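Long-range contacts in D-alanyl-D-alanine carboxypeptidase (Penicillin binding protein) family protein (PDB 6OSU), which probably removes the C-terminal D-alanine from peptidoglycan precursor peptides, as a serine-type D-Ala-D-Ala carboxypeptidase of the peptidase S11 family: residues Leu83-Met88 against Val111-Leu116; Thr87-Ser92 against Ile130-Tyr135; Ser101-Lys106 against Lys200-Asn205. All blocks are in the same frame, centred on the assembly; numbering follows the deposited sequence.

Overall arrangement
The three contacts show how short, remote segments knit one lobe of a penicillin-binding fold together. All lie within the D-alanyl-D-alanine carboxypeptidase region and on the same side of the chain's centre. Interactions 1 and 2, with centres about 9 Å apart, share Thr87 and Met88: strand 88-90 pairs with strand 110-112, which leads into helix 113-123, and also packs on the next helix, 126-137. Interaction 3, centred about 14 Å from interaction 1 and 15 Å from interaction 2, joins the loop connecting strands 88-90 and 110-112 to strand 201-205 of another sheet; its segments alternate along the chain with those of the other two. Val105 touches Val111, Leu116 and Ile91, tying all three contacts into one continuous packing.

Interaction 1 of 3, residues Leu83-Met88 against Val111-Leu116; sequences LSWDTM and VSVRNL
Arg114 reaches back over the indole of Trp85 and shows how a helix start can hold a turn through both its backbone and its first side chains. Followed outward, its CB lies 3.8 Å from Trp85 O and its CG passes near CE3 of the indole. The chain is extended to CD, with CG anti to the backbone N (chi1 -155°), then bends at chi3 so that the guanidinium folds onto the ring. Arg114 NE comes to Trp85 CB, Arg114 CZ stands above Trp85 CG and CD2, and Arg114 NH2 settles 3.6 Å from Trp85 CD1. The two planes are 27° apart, a slightly tilted stack, and CZ lies 4.2 Å from the centroid of the five-membered ring of Trp85, a cation-pi contact. At the guanidinium edge a water accepts from NE and donates to Asp86 OD1, linking opposite charges that do not meet directly.

The backbone supplies two bonds. Arg114 N donates to Trp85 O in the carbonyl plane, on a lone pair, at 3.1 Å; Val113 N donates to Thr87 O at 2.9 Å, meeting that oxygen almost end-on. Val113 CG2 is pressed between Leu83 CG, Thr87 CB and the Ser84 carbonyl, while Val74 and Ile78 of helix 66-79 also touch its side chain. Helix 113-123 is N-capped by Ser112, whose OG accepts from Asn115 N at 3.1 Å, and Met88 SD lies 4.0 Å from Ser112 CB, where Met88 and Ser112 form an antiparallel non-hydrogen-bonded pair.

Across from the cap, the type I turn Ser84-Thr87 contains an ST turn, Ser84 OG accepting from Asp86 N. Together these features make a strand-to-helix junction with a serine N-cap, docked on the beta turn that leads into strand 88-90 of the two-stranded antiparallel sheet.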
loop_
_atom_site.group_PDB
_atom_site.type_symbol
_atom_site.label_atom_id
_atom_site.label_comp_id
_atom_site.label_asym_id
_atom_site.label_seq_id
_atom_site.Cartn_x
_atom_site.Cartn_y
_atom_site.Cartn_z
ATOM N N LEU A 83 -7.381 22.168 -5.693
ATOM C CA LEU A 83 -5.979 22.425 -5.427
ATOM C C LEU A 83 -5.199 21.957 -6.645
ATOM O O LEU A 83 -5.669 21.118 -7.416
ATOM C CB LEU A 83 -5.519 21.696 -4.156
ATOM C CG LEU A 83 -4.403 22.273 -3.286
ATOM C CD1 LEU A 83 -4.815 23.614 -2.713
ATOM C CD2 LEU A 83 -4.055 21.303 -2.170
ATOM N N SER A 84 -4.010 22.520 -6.827
ATOM C CA SER A 84 -3.089 22.029 -7.839
ATOM C C SER A 84 -1.697 21.941 -7.234
ATOM O O SER A 84 -1.404 22.566 -6.213
ATOM C CB SER A 84 -3.072 22.920 -9.084
ATOM O OG SER A 84 -2.008 23.849 -9.041
ATOM N N TRP A 85 -0.844 21.133 -7.870
ATOM C CA TRP A 85 0.545 21.032 -7.435
ATOM C C TRP A 85 1.239 22.388 -7.443
ATOM O O TRP A 85 2.155 22.623 -6.642
ATOM C CB TRP A 85 1.302 20.051 -8.328
ATOM C CG TRP A 85 0.802 18.647 -8.254
ATOM C CD1 TRP A 85 0.083 17.983 -9.203
ATOM C CD2 TRP A 85 0.992 17.724 -7.173
ATOM N NE1 TRP A 85 -0.189 16.702 -8.780
ATOM C CE2 TRP A 85 0.358 16.520 -7.536
ATOM C CE3 TRP A 85 1.635 17.801 -5.933
ATOM C CZ2 TRP A 85 0.346 15.403 -6.707
ATOM C CZ3 TRP A 85 1.622 16.690 -5.111
ATOM C CH2 TRP A 85 0.981 15.507 -5.501
ATOM N N ASP A 86 0.812 23.293 -8.328
ATOM C CA ASP A 86 1.431 24.603 -8.490
ATOM C C ASP A 86 0.972 25.623 -7.457
ATOM O O ASP A 86 1.605 26.677 -7.342
ATOM C CB ASP A 86 1.139 25.156 -9.889
ATOM C CG ASP A 86 1.666 24.262 -10.999
ATOM O OD1 ASP A 86 2.455 23.342 -10.697
ATOM O OD2 ASP A 86 1.290 24.481 -12.174
ATOM N N THR A 87 -0.105 25.348 -6.722
ATOM C CA THR A 87 -0.659 26.332 -5.798
ATOM C C THR A 87 0.367 26.718 -4.738
ATOM O O THR A 87 1.071 25.866 -4.193
ATOM C CB THR A 87 -1.926 25.779 -5.134
ATOM O OG1 THR A 87 -2.915 25.516 -6.138
ATOM C CG2 THR A 87 -2.491 26.766 -4.118
ATOM N N MET A 88 0.452 28.018 -4.454
ATOM C CA MET A 88 1.408 28.564 -3.496
ATOM C C MET A 88 0.710 28.798 -2.160
ATOM O O MET A 88 -0.203 29.625 -2.069
ATOM C CB MET A 88 2.008 29.867 -4.023
ATOM C CG MET A 88 2.604 29.761 -5.421
ATOM S SD MET A 88 4.082 28.727 -5.488
ATOM C CE MET A 88 5.186 29.640 -4.414
ATOM N N VAL A 111 5.031 28.582 -0.547
ATOM C CA VAL A 111 5.650 27.345 -1.006
ATOM C C VAL A 111 4.611 26.554 -1.788
ATOM O O VAL A 111 3.440 26.499 -1.399
ATOM C CB VAL A 111 6.208 26.511 0.172
ATOM C CG1 VAL A 111 6.800 25.206 -0.323
ATOM C CG2 VAL A 111 7.257 27.303 0.946
ATOM N N SER A 112 5.035 25.953 -2.897
ATOM C CA SER A 112 4.108 25.204 -3.730
ATOM C C SER A 112 3.644 23.931 -3.022
ATOM O O SER A 112 4.291 23.424 -2.100
ATOM C CB SER A 112 4.750 24.854 -5.073
ATOM O OG SER A 112 5.711 23.825 -4.930
ATOM N N VAL A 113 2.489 23.422 -3.463
ATOM C CA VAL A 113 1.988 22.146 -2.954
ATOM C C VAL A 113 3.008 21.049 -3.206
ATOM O O VAL A 113 3.299 20.231 -2.325
ATOM C CB VAL A 113 0.633 21.794 -3.598
ATOM C CG1 VAL A 113 0.163 20.428 -3.130
ATOM C CG2 VAL A 113 -0.405 22.844 -3.294
ATOM N N ARG A 114 3.564 21.017 -4.422
ATOM C CA ARG A 114 4.527 19.977 -4.766
ATOM C C ARG A 114 5.687 19.952 -3.776
ATOM O O ARG A 114 6.089 18.880 -3.310
ATOM C CB ARG A 114 5.031 20.177 -6.198
ATOM C CG ARG A 114 5.530 18.890 -6.849
ATOM C CD ARG A 114 5.890 19.062 -8.325
ATOM N NE ARG A 114 4.791 18.723 -9.236
ATOM C CZ ARG A 114 4.380 17.481 -9.499
ATOM N NH1 ARG A 114 4.959 16.441 -8.908
ATOM N NH2 ARG A 114 3.381 17.276 -10.350
ATOM N N ASN A 115 6.213 21.127 -3.415
ATOM C CA ASN A 115 7.303 21.174 -2.443
ATOM C C ASN A 115 6.835 20.752 -1.053
ATOM O O ASN A 115 7.525 19.988 -0.367
ATOM C CB ASN A 115 7.915 22.571 -2.399
ATOM C CG ASN A 115 8.763 22.872 -3.618
ATOM O OD1 ASN A 115 9.337 21.970 -4.227
ATOM N ND2 ASN A 115 8.857 24.149 -3.975
ATOM N N LEU A 116 5.667 21.241 -0.617
ATOM C CA LEU A 116 5.167 20.899 0.713
ATOM C C LEU A 116 4.849 19.413 0.822
ATOM O O LEU A 116 5.136 18.787 1.849
ATOM C CB LEU A 116 3.928 21.730 1.048
ATOM C CG LEU A 116 4.134 23.213 1.349
ATOM C CD1 LEU A 116 2.798 23.886 1.616
ATOM C CD2 LEU A 116 5.070 23.391 2.533
HETATM O O HOH W 1 4.462 21.373 -10.056
#

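Interaction 2 of 3, residues Thr87-Ser92 against Ile130-Tyr135; sequences TMIPIS and IALAEY
Ile89 is the main bump here, set against helix 126-137: one branch, CG1 and CD1, lies over the Tyr135 face and against Leu132, while the other, CG2, rests by Ala131 O. CG1 is 4.2 Å from the Tyr135 ring centroid and 18° off the normal, a CH-pi contact. CG2, anti to the backbone N, turns instead to the helix backbone and sits 3.6 Å from Ala131 O, while CD1 meets Leu132 CD2 at 3.7 Å, the two side chains crossing at about a right angle. The small Ala131 makes the next hollow: Ile91 CD1 drops onto its CB at 3.7 Å. Around the tyrosine, Pro90 CD and Thr87 CG2 approach obliquely, the threonine methyl near the hydroxyl.

Beyond this apolar patch, Ser92 OG donates to Glu134 OE1; the modelled separation is very short, so its exact length is doubtful. A water accepts from Ser92 N and donates to Glu134 OE1 and Pro90 O. Ser92 OG also caps helix 93-96 at Ala95 N.

Strand 88-90 of a two-stranded antiparallel sheet thus crosses helix 126-137 at 93°, a strand-on-helix packing in which the Leu132 side chain is about 9 Å from that of Lys67, the predicted proton acceptor.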
loop_
_atom_site.group_PDB
_atom_site.type_symbol
_atom_site.label_atom_id
_atom_site.label_comp_id
_atom_site.label_asym_id
_atom_site.label_seq_id
_atom_site.Cartn_x
_atom_site.Cartn_y
_atom_site.Cartn_z
ATOM N N THR A 87 -0.105 25.348 -6.722
ATOM C CA THR A 87 -0.659 26.332 -5.798
ATOM C C THR A 87 0.367 26.718 -4.738
ATOM O O THR A 87 1.071 25.866 -4.193
ATOM C CB THR A 87 -1.926 25.779 -5.134
ATOM O OG1 THR A 87 -2.915 25.516 -6.138
ATOM C CG2 THR A 87 -2.491 26.766 -4.118
ATOM N N MET A 88 0.452 28.018 -4.454
ATOM C CA MET A 88 1.408 28.564 -3.496
ATOM C C MET A 88 0.710 28.798 -2.160
ATOM O O MET A 88 -0.203 29.625 -2.069
ATOM C CB MET A 88 2.008 29.867 -4.023
ATOM C CG MET A 88 2.604 29.761 -5.421
ATOM S SD MET A 88 4.082 28.727 -5.488
ATOM C CE MET A 88 5.186 29.640 -4.414
ATOM N N ILE A 89 1.148 28.090 -1.129
ATOM C CA ILE A 89 0.518 28.137 0.190
ATOM C C ILE A 89 1.319 29.069 1.086
ATOM O O ILE A 89 2.550 28.943 1.148
ATOM C CB ILE A 89 0.417 26.737 0.818
ATOM C CG1 ILE A 89 -0.618 25.904 0.074
ATOM C CG2 ILE A 89 0.064 26.832 2.294
ATOM C CD1 ILE A 89 -0.041 24.659 -0.495
ATOM N N PRO A 90 0.678 29.995 1.794
ATOM C CA PRO A 90 1.404 30.798 2.781
ATOM C C PRO A 90 1.774 29.960 3.995
ATOM O O PRO A 90 1.026 29.075 4.416
ATOM C CB PRO A 90 0.406 31.903 3.141
ATOM C CG PRO A 90 -0.937 31.273 2.897
ATOM C CD PRO A 90 -0.752 30.353 1.721
ATOM N N ILE A 91 2.942 30.245 4.554
ATOM C CA ILE A 91 3.435 29.551 5.737
ATOM C C ILE A 91 3.153 30.439 6.940
ATOM O O ILE A 91 3.751 31.511 7.087
ATOM C CB ILE A 91 4.929 29.231 5.624
ATOM C CG1 ILE A 91 5.233 28.557 4.284
ATOM C CG2 ILE A 91 5.373 28.361 6.790
ATOM C CD1 ILE A 91 4.522 27.240 4.079
ATOM N N SER A 92 2.240 30.000 7.802
ATOM C CA SER A 92 1.976 30.720 9.036
ATOM C C SER A 92 3.141 30.557 10.008
ATOM O O SER A 92 3.978 29.657 9.876
ATOM C CB SER A 92 0.686 30.220 9.685
ATOM O OG SER A 92 0.788 28.849 10.033
ATOM N N ILE A 130 1.581 20.862 8.618
ATOM C CA ILE A 130 0.704 21.844 9.247
ATOM C C ILE A 130 0.313 22.929 8.252
ATOM O O ILE A 130 -0.820 23.428 8.272
ATOM C CB ILE A 130 1.382 22.427 10.502
ATOM C CG1 ILE A 130 1.506 21.351 11.583
ATOM C CG2 ILE A 130 0.622 23.637 11.028
ATOM C CD1 ILE A 130 0.232 20.555 11.792
ATOM N N ALA A 131 1.235 23.306 7.360
ATOM C CA ALA A 131 0.934 24.352 6.387
ATOM C C ALA A 131 -0.122 23.894 5.390
ATOM O O ALA A 131 -0.987 24.682 4.990
ATOM C CB ALA A 131 2.209 24.785 5.663
ATOM N N LEU A 132 -0.068 22.627 4.972
ATOM C CA LEU A 132 -1.104 22.100 4.088
ATOM C C LEU A 132 -2.437 21.976 4.815
ATOM O O LEU A 132 -3.494 22.269 4.241
ATOM C CB LEU A 132 -0.681 20.743 3.524
ATOM C CG LEU A 132 0.412 20.753 2.458
ATOM C CD1 LEU A 132 0.974 19.352 2.257
ATOM C CD2 LEU A 132 -0.126 21.312 1.153
ATOM N N ALA A 133 -2.405 21.551 6.080
ATOM C CA ALA A 133 -3.638 21.344 6.831
ATOM C C ALA A 133 -4.363 22.661 7.079
ATOM O O ALA A 133 -5.582 22.752 6.892
ATOM C CB ALA A 133 -3.334 20.637 8.152
ATOM N N GLU A 134 -3.628 23.692 7.505
ATOM C CA GLU A 134 -4.245 24.995 7.738
ATOM C C GLU A 134 -4.904 25.544 6.478
ATOM O O GLU A 134 -5.937 26.218 6.562
ATOM C CB GLU A 134 -3.205 25.989 8.256
ATOM C CG GLU A 134 -2.693 25.706 9.662
ATOM C CD GLU A 134 -1.732 26.777 10.156
ATOM O OE1 GLU A 134 -0.868 27.222 9.367
ATOM O OE2 GLU A 134 -1.851 27.182 11.332
ATOM N N TYR A 135 -4.333 25.262 5.306
ATOM C CA TYR A 135 -4.859 25.824 4.067
ATOM C C TYR A 135 -6.128 25.106 3.620
ATOM O O TYR A 135 -7.107 25.747 3.222
ATOM C CB TYR A 135 -3.794 25.759 2.973
ATOM C CG TYR A 135 -4.200 26.449 1.694
ATOM C CD1 TYR A 135 -3.941 27.799 1.501
ATOM C CD2 TYR A 135 -4.846 25.753 0.680
ATOM C CE1 TYR A 135 -4.313 28.437 0.334
ATOM C CE2 TYR A 135 -5.222 26.384 -0.492
ATOM C CZ TYR A 135 -4.953 27.724 -0.660
ATOM O OH TYR A 135 -5.326 28.355 -1.826
HETATM O O HOH W 2 0.916 27.770 7.403
#

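Interaction 3 of 3, residues Ser101-Lys106 against Lys200-Asn205; sequences SKMYVK and KGLVWN. With EDO (1,2-ethanediol), chain C.
Met103 CE presses on the six-membered ring of Trp204, and this methyl is the apolar centre of the contact. It stands 3.7 Å from the ring centroid, 16° off the normal and nearest CE3 and CZ3, a CH-pi contact. Met103 SD is 4.9 Å from the centroid of the six-membered ring, a more distant Met-aromatic contact. The bend at chi3 (-61°) turns the methyl from the sulfur down toward the indole, where CE also touches Leu202 CD2 at 3.8 Å. From another direction Val105 CG1 comes obliquely to Trp204 CZ2, the two side chains crossing at about a right angle.

Outward from this core lies the pyrrole nitrogen. Trp204 NE1 donates to Tyr104 O at 3.1 Å, with an angle of 149° at the hydrogen; the donor stands above the carbonyl plane instead of lying in it, so the bond is not ideally directed. Met103 O, 3.0 Å from Trp204 NE1, lies over the ring face, at a poor angle for a hydrogen bond. Gln209 NE2 shares Tyr104 O as a second donor, and Asp127 OD1 of helix 126-137 accepts from Met103 N. At the polar edge, Ser101 OG accepts a weak bond from an ethanediol, probably from crystallisation.

The side chain of Met103 lies about 9 Å from those of Ser124 and Lys67, predicted active-site residues. Here a loop closes on a tryptophan of the central strand, 201-205, of a three-stranded antiparallel sheet: loop-on-sheet packing near the predicted serine-lysine site.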
loop_
_atom_site.group_PDB
_atom_site.type_symbol
_atom_site.label_atom_id
_atom_site.label_comp_id
_atom_site.label_asym_id
_atom_site.label_seq_id
_atom_site.Cartn_x
_atom_site.Cartn_y
_atom_site.Cartn_z
ATOM N N SER A 101 10.608 16.769 12.965
ATOM C CA SER A 101 11.193 16.810 11.632
ATOM C C SER A 101 10.689 18.031 10.878
ATOM O O SER A 101 9.490 18.318 10.870
ATOM C CB SER A 101 10.847 15.538 10.860
ATOM O OG SER A 101 11.227 14.383 11.582
ATOM N N LYS A 102 11.611 18.756 10.252
ATOM C CA LYS A 102 11.279 19.950 9.493
ATOM C C LYS A 102 11.799 19.810 8.071
ATOM O O LYS A 102 12.806 19.139 7.827
ATOM C CB LYS A 102 11.879 21.217 10.133
ATOM C CG LYS A 102 11.801 21.254 11.651
ATOM C CD LYS A 102 12.170 22.619 12.213
ATOM C CE LYS A 102 11.081 23.644 11.939
ATOM N NZ LYS A 102 11.239 24.856 12.794
ATOM N N MET A 103 11.092 20.431 7.129
ATOM C CA MET A 103 11.677 20.738 5.832
ATOM C C MET A 103 12.207 22.165 5.779
ATOM O O MET A 103 12.830 22.547 4.780
ATOM C CB MET A 103 10.664 20.511 4.704
ATOM C CG MET A 103 9.681 21.644 4.480
ATOM S SD MET A 103 8.708 21.384 2.977
ATOM C CE MET A 103 9.997 21.368 1.734
ATOM N N TYR A 104 11.968 22.946 6.839
ATOM C CA TYR A 104 12.534 24.280 7.038
ATOM C C TYR A 104 11.903 25.304 6.095
ATOM O O TYR A 104 12.593 26.003 5.352
ATOM C CB TYR A 104 14.061 24.254 6.913
ATOM C CG TYR A 104 14.686 23.349 7.951
ATOM C CD1 TYR A 104 14.984 23.823 9.223
ATOM C CD2 TYR A 104 14.946 22.011 7.672
ATOM C CE1 TYR A 104 15.538 22.997 10.183
ATOM C CE2 TYR A 104 15.497 21.175 8.626
ATOM C CZ TYR A 104 15.792 21.674 9.880
ATOM O OH TYR A 104 16.343 20.847 10.835
ATOM N N VAL A 105 10.575 25.392 6.143
ATOM C CA VAL A 105 9.839 26.475 5.502
ATOM C C VAL A 105 9.765 27.651 6.468
ATOM O O VAL A 105 9.607 27.467 7.682
ATOM C CB VAL A 105 8.434 26.013 5.069
ATOM C CG1 VAL A 105 8.528 25.066 3.880
ATOM C CG2 VAL A 105 7.710 25.344 6.226
ATOM N N LYS A 106 9.896 28.860 5.934
ATOM C CA LYS A 106 9.918 30.069 6.743
ATOM C C LYS A 106 8.527 30.684 6.835
ATOM O O LYS A 106 7.714 30.576 5.915
ATOM C CB LYS A 106 10.888 31.096 6.161
ATOM C CG LYS A 106 12.345 30.672 6.158
ATOM C CD LYS A 106 13.194 31.708 5.430
ATOM C CE LYS A 106 14.673 31.568 5.758
ATOM N NZ LYS A 106 15.217 30.243 5.365
ATOM N N LYS A 200 14.268 9.734 -3.307
ATOM C CA LYS A 200 15.366 9.327 -2.435
ATOM C C LYS A 200 15.670 10.382 -1.379
ATOM O O LYS A 200 16.144 10.045 -0.288
ATOM C CB LYS A 200 16.615 9.036 -3.266
ATOM C CG LYS A 200 16.408 8.021 -4.384
ATOM C CD LYS A 200 16.305 6.600 -3.849
ATOM C CE LYS A 200 14.974 5.965 -4.227
ATOM N NZ LYS A 200 14.694 6.080 -5.687
ATOM N N GLY A 201 15.410 11.648 -1.676
ATOM C CA GLY A 201 15.696 12.701 -0.724
ATOM C C GLY A 201 15.156 14.032 -1.201
ATOM O O GLY A 201 14.424 14.110 -2.189
ATOM N N LEU A 202 15.535 15.086 -0.479
ATOM C CA LEU A 202 15.070 16.438 -0.761
ATOM C C LEU A 202 16.247 17.402 -0.709
ATOM O O LEU A 202 16.888 17.550 0.337
ATOM C CB LEU A 202 13.982 16.866 0.232
ATOM C CG LEU A 202 13.548 18.333 0.166
ATOM C CD1 LEU A 202 12.964 18.674 -1.198
ATOM C CD2 LEU A 202 12.558 18.655 1.272
ATOM N N VAL A 203 16.527 18.049 -1.835
ATOM C CA VAL A 203 17.510 19.125 -1.916
ATOM C C VAL A 203 16.736 20.433 -1.845
ATOM O O VAL A 203 16.043 20.803 -2.798
ATOM C CB VAL A 203 18.345 19.035 -3.200
ATOM C CG1 VAL A 203 19.427 20.108 -3.206
ATOM C CG2 VAL A 203 18.948 17.646 -3.346
ATOM N N TRP A 204 16.854 21.141 -0.722
ATOM C CA TRP A 204 15.961 22.243 -0.384
ATOM C C TRP A 204 16.756 23.532 -0.231
ATOM O O TRP A 204 17.644 23.621 0.623
ATOM C CB TRP A 204 15.189 21.919 0.897
ATOM C CG TRP A 204 14.367 23.034 1.458
ATOM C CD1 TRP A 204 14.619 23.741 2.596
ATOM C CD2 TRP A 204 13.142 23.558 0.924
ATOM N NE1 TRP A 204 13.632 24.677 2.803
ATOM C CE2 TRP A 204 12.715 24.586 1.790
ATOM C CE3 TRP A 204 12.368 23.261 -0.204
ATOM C CZ2 TRP A 204 11.552 25.319 1.563
ATOM C CZ3 TRP A 204 11.212 23.990 -0.426
ATOM C CH2 TRP A 204 10.815 25.008 0.454
ATOM N N ASN A 205 16.437 24.526 -1.060
ATOM C CA ASN A 205 17.031 25.859 -0.956
ATOM C C ASN A 205 16.205 26.650 0.050
ATOM O O ASN A 205 15.133 27.164 -0.278
ATOM C CB ASN A 205 17.063 26.551 -2.315
ATOM C CG ASN A 205 17.876 27.841 -2.301
ATOM O OD1 ASN A 205 18.045 28.476 -1.260
ATOM N ND2 ASN A 205 18.382 28.233 -3.469
HETATM C C1 EDO C . 12.469 11.850 8.035
HETATM O O1 EDO C . 11.444 10.876 7.825
HETATM C C2 EDO C . 12.504 12.313 9.487
HETATM O O2 EDO C . 13.571 13.258 9.628
#